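Local coordinates for alpha-fucosidase GH29 (Fusarium graminearum, PDB 4PSR), which hydrolyses alpha-L-fucosidic bonds as a family 29 glycoside hydrolase and probably removes alpha-1,6-linked core fucose from glycoproteins, at residues 52-57 against 180-185; 287-292 against 392-397; 421-426 against 473-478; 546-551 against 580-585. All coordinates share one frame; numbering follows the deposited sequence. Where two conformers were deposited one is given.

Contact 1. Residues 52-57 against 180-185; sequences MYEPDS and FQWAPK
The aromatic ring of Y53 lies against A183, while the indole of W182 receives E54 and P55 on one of its faces. Two loops of the TIM-barrel domain meet here, each joining a pair of short helices, and each folded into a beta turn: type II from E54 to S57, type I from F180 to A183. A183 CA stands over the Y53 ring, 3.8 Å from its centroid and 15° off the normal, a CH-pi contact; M52 CE covers the opposite face. P184 crosses Y53 at about a right angle, its CD 3.5 Å from Y53 CE1. E54 runs alongside W182, pointing the same way. With CG anti to the backbone N (chi1 -175°) and the chain extended, its CG sits 3.5 Å from the centroid of the W182 six-membered ring, and the carboxylate lies parallel to the indole. P55 CD takes the five-membered ring from the same face, and Q181 CG backs the other. Further out, N51 ND2 holds E54 OE1, and Y53 OH is hydrogen-bonded to Y75 N, which fixes the far end of the ring. A water lies between the two loops, 3.1 Å from Y53 O and 3.2 Å from W182 O, within hydrogen-bonding distance of both carbonyls.

Contact 2. Residues 287-292 against 392-397; sequences WERGGP and GSFTAP
With CG anti to the backbone N (chi1 -164°) and every later torsion extended, R289 reaches straight out across F394, whose own CG is also anti to its N (chi1 -173°) and whose ring is thereby set beneath the arginine. The two side chains cross at a slant with their flat groups nearly parallel, guanidinium and ring planes 13° apart. R289 CD lies 3.7 Å from the F394 ring centroid, a CH-pi contact, and R289 NE comes over the rim of the same face, 3.3 Å from F394 CE2. A396 N covers the opposite face of the phenyl ring. R289 is the second residue of a type II beta turn, E288 to G291, closed by G291 N to E288 O at 2.9 Å; the turn follows a strand of the TIM barrel, and F394 belongs to the loop between strands 383-384 and 405-409. The positive phi of G290 suits a glycine, and its N approaches F394 CD1 to 3.9 Å. Beyond the ring, R289 NE forms a salt bridge with D304, NH2 bonds to S307 O, and the guanidinium makes a cation-pi contact with W311, one of the residues around the bound fucose. F394 and R289 both also touch Y320.

Contact 3. Residues 421-426 against 473-478; sequences LGWPED and ITLPSQ
The W423 and Q478 backbones stay well apart, their CA atoms 7.9 Å from each other, and side chains fill the interval between the loop 421-426 and the end of the strand reaching T474. W423 is sandwiched. On one face of its indole lies Q478, which slides past it in the opposite direction, extended, with CG 3.7 Å from the centroid of the six-membered ring. The Q478 amide is stacked on the indole, the planes only 3° apart, with OE1 3.6 Å from W423 CD1 over the pyrrole part. On the opposite face L475 CD1 stands 3.8 Å from the centroid of the six-membered ring, a CH-pi contact 18° off the normal, beside W423's own neighbour P424. This packing lies in the beta-rich domain that follows the barrel (the fucosidase C-terminal domain of the family), where the loop 421-426 leads from strand 415-420 of the six-stranded antiparallel sheet into strand 428-431 of a three-stranded one, whose central strand ends at T474. P476 O meets the indole at its edge, in the ring plane, 3.6 Å from W423 CZ2. L475 CD1 also packs on P424, 3.5 Å from its CG, so one methyl fills the angle between proline and indole. The Q478 amide is held in its stacked position by a hydrogen bond from NE2 to Y485 OH, and the Y485 ring meets W423 edge-to-face. L475 O accepts from N427 ND2.

Contact 4. Residues 546-551 against 580-585; sequences DGTKAT and IVVSKI
K549 and S583 pair through both their backbone groups, with K549 N to S583 O and S583 N to K549 O each 2.9 Å long. T551 and V581 repeat the arrangement two residues on: T551 N donates to V581 O at 2.8 Å and V581 N returns a bond to T551 O, both in the carbonyl plane. These are the hydrogen-bonded pairs of an antiparallel strand pairing, with A550-V582 as the non-hydrogen-bonded pair between them and T548-K584 as another beyond K549-S583. Next to the C-terminus the pairing finishes with a bent bond, I585 N to G547 O (3.1 Å, 148° at the hydrogen), the donor standing above the carbonyl plane. G547 O also accepts from a water, which in turn takes a bond from K584 NZ. A second water donates to V581 O, so this carbonyl has two donors, and hydrogen-bonds T551 OG1 at 2.8 Å. T548 OG1 donates to D546 O and is further bonded to G503 N; its methyl, anti to the backbone N, rests against V582 CG1 at 3.6 Å. K549 and S583 project to the face that carries T551 and V581, where K549 CG and S583 CB are 4.1 Å apart. On that face, mannose residues of an N-linked glycan touch T551 and V581. A550 and V582 point to the other face, where A550 meets I542 and V544 of strand 541-544, in a neighbouring four-stranded sheet. Strands 548-553 and 579-584 are the central pair of their own antiparallel sheet, flanked by strand 562-565 beside the former and strand 522-524 beside the latter.

In the fold
The four contacts follow one another along the chain without overlapping, and none touches another. Contact 2 lies nearest the centre of the chain, about 11 Å from it, whereas the other three centres are each about 31 Å away. It is also close to the bound fucose, with the R289 side chain about 8 Å from the sugar; in contact 1 the F180 side chain is about 12 Å from it. Contacts 1 and 3 sit on opposite sides of the chain's centre, their own centres 56 Å apart. Contact 2 is between, its centre 28 Å from that of contact 1, 29 Å from contact 3 and 28 Å from contact 4. Contact 4 instead borders a glycan, its V581 side chain about 4 Å from a mannose.

Contact 1. Residues 52-57 against 180-185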
loop_
_atom_site.group_PDB
_atom_site.type_symbol
_atom_site.label_atom_id
_atom_site.label_comp_id
_atom_site.label_asym_id
_atom_site.label_seq_id
_atom_site.Cartn_x
_atom_site.Cartn_y
_atom_site.Cartn_z
ATOM N N MET A 52 -23.533 -8.430 -12.475
ATOM C CA MET A 52 -24.765 -8.175 -13.209
ATOM C C MET A 52 -25.232 -9.445 -13.946
ATOM O O MET A 52 -26.419 -9.566 -14.276
ATOM C CB MET A 52 -24.596 -7.007 -14.200
ATOM C CG MET A 52 -23.520 -7.225 -15.265
ATOM S SD MET A 52 -23.530 -5.977 -16.577
ATOM C CE MET A 52 -24.795 -6.641 -17.673
ATOM N N TYR A 53 -24.306 -10.346 -14.238
ATOM C CA TYR A 53 -24.617 -11.598 -14.931
ATOM C C TYR A 53 -24.836 -12.780 -13.980
ATOM O O TYR A 53 -25.258 -13.843 -14.418
ATOM C CB TYR A 53 -23.479 -11.977 -15.849
ATOM C CG TYR A 53 -23.157 -11.053 -16.996
ATOM C CD1 TYR A 53 -23.894 -11.073 -18.165
ATOM C CD2 TYR A 53 -22.042 -10.211 -16.939
ATOM C CE1 TYR A 53 -23.558 -10.271 -19.248
ATOM C CE2 TYR A 53 -21.688 -9.424 -18.020
ATOM C CZ TYR A 53 -22.449 -9.451 -19.167
ATOM O OH TYR A 53 -22.087 -8.670 -20.264
ATOM N N GLU A 54 -24.498 -12.622 -12.713
ATOM C CA GLU A 54 -24.476 -13.756 -11.782
ATOM C C GLU A 54 -25.903 -14.266 -11.548
ATOM O O GLU A 54 -26.789 -13.487 -11.283
ATOM C CB GLU A 54 -23.856 -13.334 -10.453
ATOM C CG GLU A 54 -23.676 -14.466 -9.449
ATOM C CD GLU A 54 -23.143 -13.977 -8.132
ATOM O OE1 GLU A 54 -22.929 -12.753 -7.990
ATOM O OE2 GLU A 54 -22.923 -14.819 -7.235
ATOM N N PRO A 55 -26.112 -15.591 -11.629
ATOM C CA PRO A 55 -27.461 -16.100 -11.360
ATOM C C PRO A 55 -27.968 -15.722 -9.984
ATOM O O PRO A 55 -27.232 -15.836 -9.007
ATOM C CB PRO A 55 -27.287 -17.628 -11.488
ATOM C CG PRO A 55 -26.192 -17.786 -12.447
ATOM C CD PRO A 55 -25.235 -16.620 -12.204
ATOM N N ASP A 56 -29.214 -15.260 -9.938
ATOM C CA ASP A 56 -29.918 -14.974 -8.692
ATOM C C ASP A 56 -29.295 -13.856 -7.831
ATOM O O ASP A 56 -29.629 -13.727 -6.648
ATOM C CB ASP A 56 -30.035 -16.263 -7.858
ATOM C CG ASP A 56 -31.123 -16.187 -6.797
ATOM O OD1 ASP A 56 -32.067 -15.380 -6.949
ATOM O OD2 ASP A 56 -31.027 -16.945 -5.811
ATOM N N SER A 57 -28.417 -13.025 -8.391
ATOM C CA SER A 57 -27.774 -12.008 -7.551
ATOM C C SER A 57 -28.585 -10.723 -7.436
ATOM O O SER A 57 -29.428 -10.426 -8.273
ATOM C CB SER A 57 -26.389 -11.663 -8.086
ATOM O OG SER A 57 -26.515 -10.999 -9.327
ATOM N N PHE A 180 -15.556 -12.586 -15.773
ATOM C CA PHE A 180 -16.745 -12.579 -16.618
ATOM C C PHE A 180 -17.309 -14.005 -16.833
ATOM O O PHE A 180 -17.929 -14.287 -17.842
ATOM C CB PHE A 180 -16.417 -11.930 -17.961
ATOM C CG PHE A 180 -16.403 -10.409 -17.944
ATOM C CD1 PHE A 180 -17.510 -9.701 -17.517
ATOM C CD2 PHE A 180 -15.296 -9.701 -18.449
ATOM C CE1 PHE A 180 -17.537 -8.299 -17.550
ATOM C CE2 PHE A 180 -15.342 -8.276 -18.495
ATOM C CZ PHE A 180 -16.441 -7.606 -18.058
ATOM N N GLN A 181 -17.139 -14.878 -15.852
ATOM C CA GLN A 181 -17.564 -16.286 -16.028
ATOM C C GLN A 181 -19.056 -16.440 -16.336
ATOM O O GLN A 181 -19.445 -17.429 -16.970
ATOM C CB GLN A 181 -17.205 -17.110 -14.779
ATOM C CG GLN A 181 -17.979 -16.782 -13.534
ATOM C CD GLN A 181 -17.466 -17.557 -12.358
ATOM O OE1 GLN A 181 -16.755 -17.045 -11.511
ATOM N NE2 GLN A 181 -17.843 -18.834 -12.295
ATOM N N TRP A 182 -19.886 -15.508 -15.878
ATOM C CA TRP A 182 -21.339 -15.615 -16.074
ATOM C C TRP A 182 -21.879 -14.897 -17.324
ATOM O O TRP A 182 -23.093 -14.937 -17.587
ATOM C CB TRP A 182 -22.096 -15.162 -14.831
ATOM C CG TRP A 182 -21.751 -15.979 -13.592
ATOM C CD1 TRP A 182 -21.867 -17.349 -13.469
ATOM C CD2 TRP A 182 -21.225 -15.516 -12.341
ATOM N NE1 TRP A 182 -21.464 -17.753 -12.222
ATOM C CE2 TRP A 182 -21.071 -16.651 -11.501
ATOM C CE3 TRP A 182 -20.876 -14.265 -11.840
ATOM C CZ2 TRP A 182 -20.575 -16.566 -10.190
ATOM C CZ3 TRP A 182 -20.385 -14.181 -10.508
ATOM C CH2 TRP A 182 -20.221 -15.338 -9.717
ATOM N N ALA A 183 -21.007 -14.195 -18.057
ATOM C CA ALA A 183 -21.438 -13.555 -19.300
ATOM C C ALA A 183 -21.757 -14.609 -20.350
ATOM O O ALA A 183 -21.079 -15.629 -20.404
ATOM C CB ALA A 183 -20.366 -12.600 -19.834
ATOM N N PRO A 184 -22.758 -14.347 -21.211
ATOM C CA PRO A 184 -23.029 -15.303 -22.291
ATOM C C PRO A 184 -21.812 -15.490 -23.186
ATOM O O PRO A 184 -21.034 -14.556 -23.436
ATOM C CB PRO A 184 -24.148 -14.624 -23.078
ATOM C CG PRO A 184 -24.781 -13.649 -22.143
ATOM C CD PRO A 184 -23.682 -13.199 -21.221
ATOM N N LYS A 185 -21.645 -16.694 -23.709
ATOM C CA LYS A 185 -20.656 -16.918 -24.728
ATOM C C LYS A 185 -21.022 -16.137 -25.961
ATOM O O LYS A 185 -22.211 -15.992 -26.297
ATOM C CB LYS A 185 -20.599 -18.405 -25.082
ATOM C CG LYS A 185 -20.189 -19.275 -23.932
ATOM C CD LYS A 185 -18.903 -18.774 -23.275
ATOM C CE LYS A 185 -18.532 -19.560 -22.036
ATOM N NZ LYS A 185 -17.417 -18.881 -21.326
HETATM O O HOH W 1 -25.387 -16.539 -16.004
#

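Contact 2. Residues 287-292 against 392-397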
loop_
_atom_site.group_PDB
_atom_site.type_symbol
_atom_site.label_atom_id
_atom_site.label_comp_id
_atom_site.label_asym_id
_atom_site.label_seq_id
_atom_site.Cartn_x
_atom_site.Cartn_y
_atom_site.Cartn_z
ATOM N N TRP A 287 -0.173 -5.674 0.488
ATOM C CA TRP A 287 -1.009 -6.374 1.444
ATOM C C TRP A 287 -2.454 -6.005 1.342
ATOM O O TRP A 287 -2.799 -4.880 0.948
ATOM C CB TRP A 287 -0.532 -6.047 2.856
ATOM C CG TRP A 287 0.666 -6.838 3.255
ATOM C CD1 TRP A 287 1.912 -6.744 2.735
ATOM C CD2 TRP A 287 0.723 -7.863 4.247
ATOM N NE1 TRP A 287 2.755 -7.640 3.342
ATOM C CE2 TRP A 287 2.042 -8.346 4.272
ATOM C CE3 TRP A 287 -0.217 -8.422 5.120
ATOM C CZ2 TRP A 287 2.454 -9.362 5.143
ATOM C CZ3 TRP A 287 0.193 -9.446 5.967
ATOM C CH2 TRP A 287 1.512 -9.890 5.983
ATOM N N GLU A 288 -3.304 -6.943 1.768
ATOM C CA GLU A 288 -4.744 -6.730 1.841
ATOM C C GLU A 288 -5.070 -5.528 2.718
ATOM O O GLU A 288 -4.315 -5.175 3.605
ATOM C CB GLU A 288 -5.422 -7.984 2.415
ATOM C CG GLU A 288 -5.036 -8.309 3.845
ATOM C CD GLU A 288 -5.271 -9.773 4.194
ATOM O OE1 GLU A 288 -6.266 -10.354 3.706
ATOM O OE2 GLU A 288 -4.449 -10.342 4.946
ATOM N N ARG A 289 -6.242 -4.941 2.499
ATOM C CA ARG A 289 -6.648 -3.741 3.229
ATOM C C ARG A 289 -6.509 -3.887 4.753
ATOM O O ARG A 289 -6.890 -4.897 5.344
ATOM C CB ARG A 289 -8.074 -3.382 2.837
ATOM C CG ARG A 289 -8.487 -1.985 3.214
ATOM C CD ARG A 289 -9.871 -1.760 2.703
ATOM N NE ARG A 289 -10.367 -0.456 3.091
ATOM C CZ ARG A 289 -11.548 0.006 2.705
ATOM N NH1 ARG A 289 -12.309 -0.754 1.924
ATOM N NH2 ARG A 289 -11.939 1.214 3.086
ATOM N N GLY A 290 -5.937 -2.869 5.385
ATOM C CA GLY A 290 -5.603 -2.942 6.799
ATOM C C GLY A 290 -4.119 -3.172 6.999
ATOM O O GLY A 290 -3.565 -2.771 8.027
ATOM N N GLY A 291 -3.476 -3.842 6.033
ATOM C CA GLY A 291 -2.072 -4.209 6.142
ATOM C C GLY A 291 -1.764 -5.298 7.162
ATOM O O GLY A 291 -2.673 -5.874 7.764
ATOM N N PRO A 292 -0.485 -5.565 7.398
ATOM C CA PRO A 292 -0.061 -6.581 8.369
ATOM C C PRO A 292 -0.286 -6.142 9.824
ATOM O O PRO A 292 -0.310 -4.955 10.134
ATOM C CB PRO A 292 1.439 -6.718 8.084
ATOM C CG PRO A 292 1.828 -5.326 7.629
ATOM C CD PRO A 292 0.674 -4.876 6.793
ATOM N N GLY A 392 -5.701 -10.031 8.234
ATOM C CA GLY A 392 -6.706 -10.872 7.613
ATOM C C GLY A 392 -7.810 -10.046 6.977
ATOM O O GLY A 392 -7.541 -9.159 6.162
ATOM N N SER A 393 -9.053 -10.328 7.361
ATOM C CA SER A 393 -10.208 -9.671 6.754
ATOM C C SER A 393 -10.521 -8.320 7.402
ATOM O O SER A 393 -10.783 -8.227 8.604
ATOM C CB SER A 393 -11.434 -10.588 6.803
ATOM O OG SER A 393 -12.539 -9.998 6.136
ATOM N N PHE A 394 -10.489 -7.282 6.573
ATOM C CA PHE A 394 -10.771 -5.908 6.978
ATOM C C PHE A 394 -12.218 -5.745 7.442
ATOM O O PHE A 394 -13.143 -6.247 6.803
ATOM C CB PHE A 394 -10.510 -4.998 5.776
ATOM C CG PHE A 394 -10.586 -3.533 6.078
ATOM C CD1 PHE A 394 -9.572 -2.903 6.767
ATOM C CD2 PHE A 394 -11.660 -2.779 5.640
ATOM C CE1 PHE A 394 -9.634 -1.559 7.037
ATOM C CE2 PHE A 394 -11.722 -1.424 5.901
ATOM C CZ PHE A 394 -10.695 -0.815 6.596
ATOM N N THR A 395 -12.402 -5.033 8.548
ATOM C CA THR A 395 -13.725 -4.713 9.068
ATOM C C THR A 395 -13.958 -3.201 9.047
ATOM O O THR A 395 -14.974 -2.715 8.553
ATOM C CB THR A 395 -13.878 -5.235 10.505
ATOM O OG1 THR A 395 -13.575 -6.636 10.532
ATOM C CG2 THR A 395 -15.294 -5.008 11.020
ATOM N N ALA A 396 -13.002 -2.462 9.597
ATOM C CA ALA A 396 -13.064 -1.012 9.641
ATOM C C ALA A 396 -11.636 -0.513 9.853
ATOM O O ALA A 396 -10.783 -1.251 10.338
ATOM C CB ALA A 396 -13.979 -0.538 10.767
ATOM N N PRO A 397 -11.353 0.714 9.429
ATOM C CA PRO A 397 -9.981 1.216 9.582
ATOM C C PRO A 397 -9.610 1.558 11.020
ATOM O O PRO A 397 -10.498 1.935 11.789
ATOM C CB PRO A 397 -9.980 2.478 8.719
ATOM C CG PRO A 397 -11.416 2.920 8.720
ATOM C CD PRO A 397 -12.219 1.663 8.712
#

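Contact 3. Residues 421-426 against 473-478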
loop_
_atom_site.group_PDB
_atom_site.type_symbol
_atom_site.label_atom_id
_atom_site.label_comp_id
_atom_site.label_asym_id
_atom_site.label_seq_id
_atom_site.Cartn_x
_atom_site.Cartn_y
_atom_site.Cartn_z
ATOM N N LEU A 421 -1.847 9.325 19.084
ATOM C CA LEU A 421 -3.044 9.385 18.255
ATOM C C LEU A 421 -4.240 10.105 18.891
ATOM O O LEU A 421 -5.378 9.948 18.435
ATOM C CB LEU A 421 -3.406 7.966 17.804
ATOM C CG LEU A 421 -2.293 7.171 17.085
ATOM C CD1 LEU A 421 -2.804 5.850 16.502
ATOM C CD2 LEU A 421 -1.609 7.973 15.959
ATOM N N GLY A 422 -3.948 10.951 19.886
ATOM C CA GLY A 422 -4.920 11.804 20.532
ATOM C C GLY A 422 -4.180 12.656 21.540
ATOM O O GLY A 422 -3.039 12.337 21.905
ATOM N N TRP A 423 -4.821 13.743 21.977
ATOM C CA TRP A 423 -4.243 14.575 23.027
ATOM C C TRP A 423 -4.525 13.986 24.404
ATOM O O TRP A 423 -5.684 13.838 24.781
ATOM C CB TRP A 423 -4.770 16.013 22.981
ATOM C CG TRP A 423 -3.990 16.861 23.941
ATOM C CD1 TRP A 423 -4.389 17.269 25.192
ATOM C CD2 TRP A 423 -2.655 17.350 23.770
ATOM N NE1 TRP A 423 -3.388 17.989 25.783
ATOM C CE2 TRP A 423 -2.313 18.063 24.938
ATOM C CE3 TRP A 423 -1.718 17.273 22.736
ATOM C CZ2 TRP A 423 -1.074 18.685 25.094
ATOM C CZ3 TRP A 423 -0.499 17.878 22.886
ATOM C CH2 TRP A 423 -0.183 18.592 24.063
ATOM N N PRO A 424 -3.471 13.642 25.163
ATOM C CA PRO A 424 -3.681 13.050 26.490
ATOM C C PRO A 424 -4.299 14.044 27.492
ATOM O O PRO A 424 -3.725 15.112 27.748
ATOM C CB PRO A 424 -2.269 12.693 26.948
ATOM C CG PRO A 424 -1.387 12.852 25.808
ATOM C CD PRO A 424 -2.049 13.693 24.788
ATOM N N GLU A 425 -5.437 13.707 28.077
ATOM C CA GLU A 425 -6.045 14.668 28.989
ATOM C C GLU A 425 -5.231 14.768 30.277
ATOM O O GLU A 425 -5.280 15.793 30.952
ATOM C CB GLU A 425 -7.514 14.362 29.261
ATOM C CG GLU A 425 -8.384 15.622 29.183
ATOM C CD GLU A 425 -8.661 16.059 27.753
ATOM O OE1 GLU A 425 -9.400 15.344 27.042
ATOM O OE2 GLU A 425 -8.138 17.117 27.342
ATOM N N ASP A 426 -4.454 13.729 30.586
ATOM C CA ASP A 426 -3.549 13.758 31.740
ATOM C C ASP A 426 -2.187 14.415 31.430
ATOM O O ASP A 426 -1.277 14.406 32.264
ATOM C CB ASP A 426 -3.348 12.340 32.300
ATOM C CG ASP A 426 -2.656 11.404 31.323
ATOM O OD1 ASP A 426 -2.393 11.814 30.181
ATOM O OD2 ASP A 426 -2.386 10.240 31.694
ATOM N N ILE A 473 6.628 11.297 29.750
ATOM C CA ILE A 473 6.834 12.632 29.212
ATOM C C ILE A 473 5.640 13.538 29.543
ATOM O O ILE A 473 4.500 13.233 29.195
ATOM C CB ILE A 473 6.999 12.572 27.680
ATOM C CG1 ILE A 473 8.169 11.649 27.310
ATOM C CG2 ILE A 473 7.192 13.960 27.103
ATOM C CD1 ILE A 473 8.322 11.368 25.784
ATOM N N THR A 474 5.913 14.667 30.192
ATOM C CA THR A 474 4.883 15.665 30.481
ATOM C C THR A 474 4.798 16.686 29.361
ATOM O O THR A 474 5.773 17.358 29.036
ATOM C CB THR A 474 5.197 16.385 31.793
ATOM O OG1 THR A 474 5.160 15.425 32.853
ATOM C CG2 THR A 474 4.177 17.477 32.076
ATOM N N LEU A 475 3.625 16.808 28.757
ATOM C CA LEU A 475 3.487 17.652 27.580
ATOM C C LEU A 475 3.424 19.135 27.935
ATOM O O LEU A 475 2.912 19.490 28.998
ATOM C CB LEU A 475 2.229 17.260 26.803
ATOM C CG LEU A 475 2.249 15.847 26.200
ATOM C CD1 LEU A 475 0.876 15.520 25.643
ATOM C CD2 LEU A 475 3.303 15.751 25.108
ATOM N N PRO A 476 3.915 19.998 27.024
ATOM C CA PRO A 476 3.699 21.445 27.146
ATOM C C PRO A 476 2.270 21.782 26.758
ATOM O O PRO A 476 1.431 20.884 26.565
ATOM C CB PRO A 476 4.707 22.037 26.149
ATOM C CG PRO A 476 4.824 20.973 25.067
ATOM C CD PRO A 476 4.704 19.660 25.823
ATOM N N SER A 477 1.986 23.071 26.651
ATOM C CA SER A 477 0.663 23.534 26.270
ATOM C C SER A 477 0.268 22.996 24.892
ATOM O O SER A 477 1.057 23.013 23.940
ATOM C CB SER A 477 0.621 25.068 26.295
ATOM O OG SER A 477 -0.563 25.566 25.693
ATOM N N GLN A 478 -0.963 22.525 24.808
ATOM C CA GLN A 478 -1.459 21.907 23.581
ATOM C C GLN A 478 -1.353 22.911 22.431
ATOM O O GLN A 478 -1.761 24.073 22.580
ATOM C CB GLN A 478 -2.909 21.431 23.763
ATOM C CG GLN A 478 -3.504 20.704 22.551
ATOM C CD GLN A 478 -4.906 20.206 22.772
ATOM O OE1 GLN A 478 -5.490 20.401 23.838
ATOM N NE2 GLN A 478 -5.467 19.566 21.761
#

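Contact 4. Residues 546-551 against 580-585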
loop_
_atom_site.group_PDB
_atom_site.type_symbol
_atom_site.label_atom_id
_atom_site.label_comp_id
_atom_site.label_asym_id
_atom_site.label_seq_id
_atom_site.Cartn_x
_atom_site.Cartn_y
_atom_site.Cartn_z
ATOM N N ASP A 546 13.244 -12.496 29.465
ATOM C CA ASP A 546 12.587 -13.470 30.334
ATOM C C ASP A 546 11.320 -13.941 29.635
ATOM O O ASP A 546 10.721 -13.187 28.868
ATOM C CB ASP A 546 12.222 -12.833 31.672
ATOM C CG ASP A 546 13.414 -12.699 32.611
ATOM O OD1 ASP A 546 14.496 -13.219 32.291
ATOM O OD2 ASP A 546 13.216 -12.099 33.676
ATOM N N GLY A 547 10.957 -15.190 29.879
ATOM C CA GLY A 547 9.750 -15.769 29.294
ATOM C C GLY A 547 9.856 -16.055 27.799
ATOM O O GLY A 547 8.868 -16.389 27.152
ATOM N N THR A 548 11.060 -15.961 27.256
ATOM C CA THR A 548 11.296 -16.085 25.815
ATOM C C THR A 548 12.461 -17.029 25.537
ATOM O O THR A 548 13.331 -17.231 26.393
ATOM C CB THR A 548 11.626 -14.698 25.202
ATOM O OG1 THR A 548 10.786 -13.687 25.765
ATOM C CG2 THR A 548 11.467 -14.686 23.692
ATOM N N LYS A 549 12.460 -17.645 24.360
ATOM C CA LYS A 549 13.638 -18.323 23.846
ATOM C C LYS A 549 13.898 -17.861 22.422
ATOM O O LYS A 549 12.984 -17.380 21.729
ATOM C CB LYS A 549 13.498 -19.843 23.911
ATOM C CG LYS A 549 12.384 -20.425 23.065
ATOM C CD LYS A 549 12.412 -21.939 23.138
ATOM C CE LYS A 549 11.202 -22.557 22.451
ATOM N NZ LYS A 549 11.218 -24.037 22.542
ATOM N N ALA A 550 15.149 -17.955 21.983
ATOM C CA ALA A 550 15.508 -17.654 20.602
ATOM C C ALA A 550 16.199 -18.854 20.002
ATOM O O ALA A 550 17.071 -19.445 20.643
ATOM C CB ALA A 550 16.410 -16.422 20.520
ATOM N N THR A 551 15.825 -19.208 18.779
ATOM C CA THR A 551 16.465 -20.285 18.053
ATOM C C THR A 551 17.211 -19.686 16.879
ATOM O O THR A 551 16.618 -18.999 16.037
ATOM C CB THR A 551 15.416 -21.311 17.608
ATOM O OG1 THR A 551 14.699 -21.752 18.760
ATOM C CG2 THR A 551 16.050 -22.496 16.937
ATOM N N ILE A 580 16.635 -16.187 12.597
ATOM C CA ILE A 580 16.292 -16.343 14.012
ATOM C C ILE A 580 14.788 -16.490 14.220
ATOM O O ILE A 580 14.014 -15.783 13.575
ATOM C CB ILE A 580 16.772 -15.118 14.846
ATOM C CG1 ILE A 580 18.287 -14.902 14.687
ATOM C CG2 ILE A 580 16.370 -15.279 16.325
ATOM C CD1 ILE A 580 18.796 -13.574 15.258
ATOM N N VAL A 581 14.383 -17.397 15.106
ATOM C CA VAL A 581 12.989 -17.539 15.524
ATOM C C VAL A 581 12.899 -17.216 17.001
ATOM O O VAL A 581 13.571 -17.844 17.822
ATOM C CB VAL A 581 12.459 -18.970 15.298
ATOM C CG1 VAL A 581 10.998 -19.115 15.776
ATOM C CG2 VAL A 581 12.585 -19.338 13.840
ATOM N N VAL A 582 12.075 -16.239 17.348
ATOM C CA VAL A 582 11.928 -15.808 18.725
ATOM C C VAL A 582 10.548 -16.292 19.191
ATOM O O VAL A 582 9.544 -16.003 18.545
ATOM C CB VAL A 582 12.074 -14.297 18.811
ATOM C CG1 VAL A 582 12.006 -13.839 20.251
ATOM C CG2 VAL A 582 13.404 -13.873 18.163
ATOM N N SER A 583 10.523 -17.042 20.287
ATOM C CA SER A 583 9.307 -17.722 20.744
ATOM C C SER A 583 9.065 -17.476 22.229
ATOM O O SER A 583 9.998 -17.205 22.992
ATOM C CB SER A 583 9.415 -19.230 20.492
ATOM O OG SER A 583 9.828 -19.531 19.164
ATOM N N LYS A 584 7.804 -17.560 22.636
ATOM C CA LYS A 584 7.448 -17.570 24.034
ATOM C C LYS A 584 7.707 -18.955 24.550
ATOM O O LYS A 584 7.410 -19.958 23.882
ATOM C CB LYS A 584 5.966 -17.228 24.225
ATOM C CG LYS A 584 5.731 -15.864 24.848
ATOM C CD LYS A 584 4.246 -15.539 24.987
ATOM C CE LYS A 584 3.785 -15.638 26.434
ATOM N NZ LYS A 584 4.318 -14.530 27.281
ATOM N N ILE A 585 8.320 -19.029 25.723
ATOM C CA ILE A 585 8.203 -20.235 26.484
ATOM C C ILE A 585 6.835 -20.031 27.122
ATOM O O ILE A 585 6.105 -20.965 27.227
ATOM C CB ILE A 585 9.317 -20.440 27.535
ATOM C CG1 ILE A 585 9.163 -19.438 28.671
ATOM C CG2 ILE A 585 10.702 -20.361 26.872
ATOM C CD1 ILE A 585 10.264 -19.521 29.696
ATOM O OXT ILE A 585 6.390 -18.938 27.494
HETATM O O HOH W 2 6.472 -16.154 28.706
HETATM O O HOH W 3 12.492 -20.118 19.244
#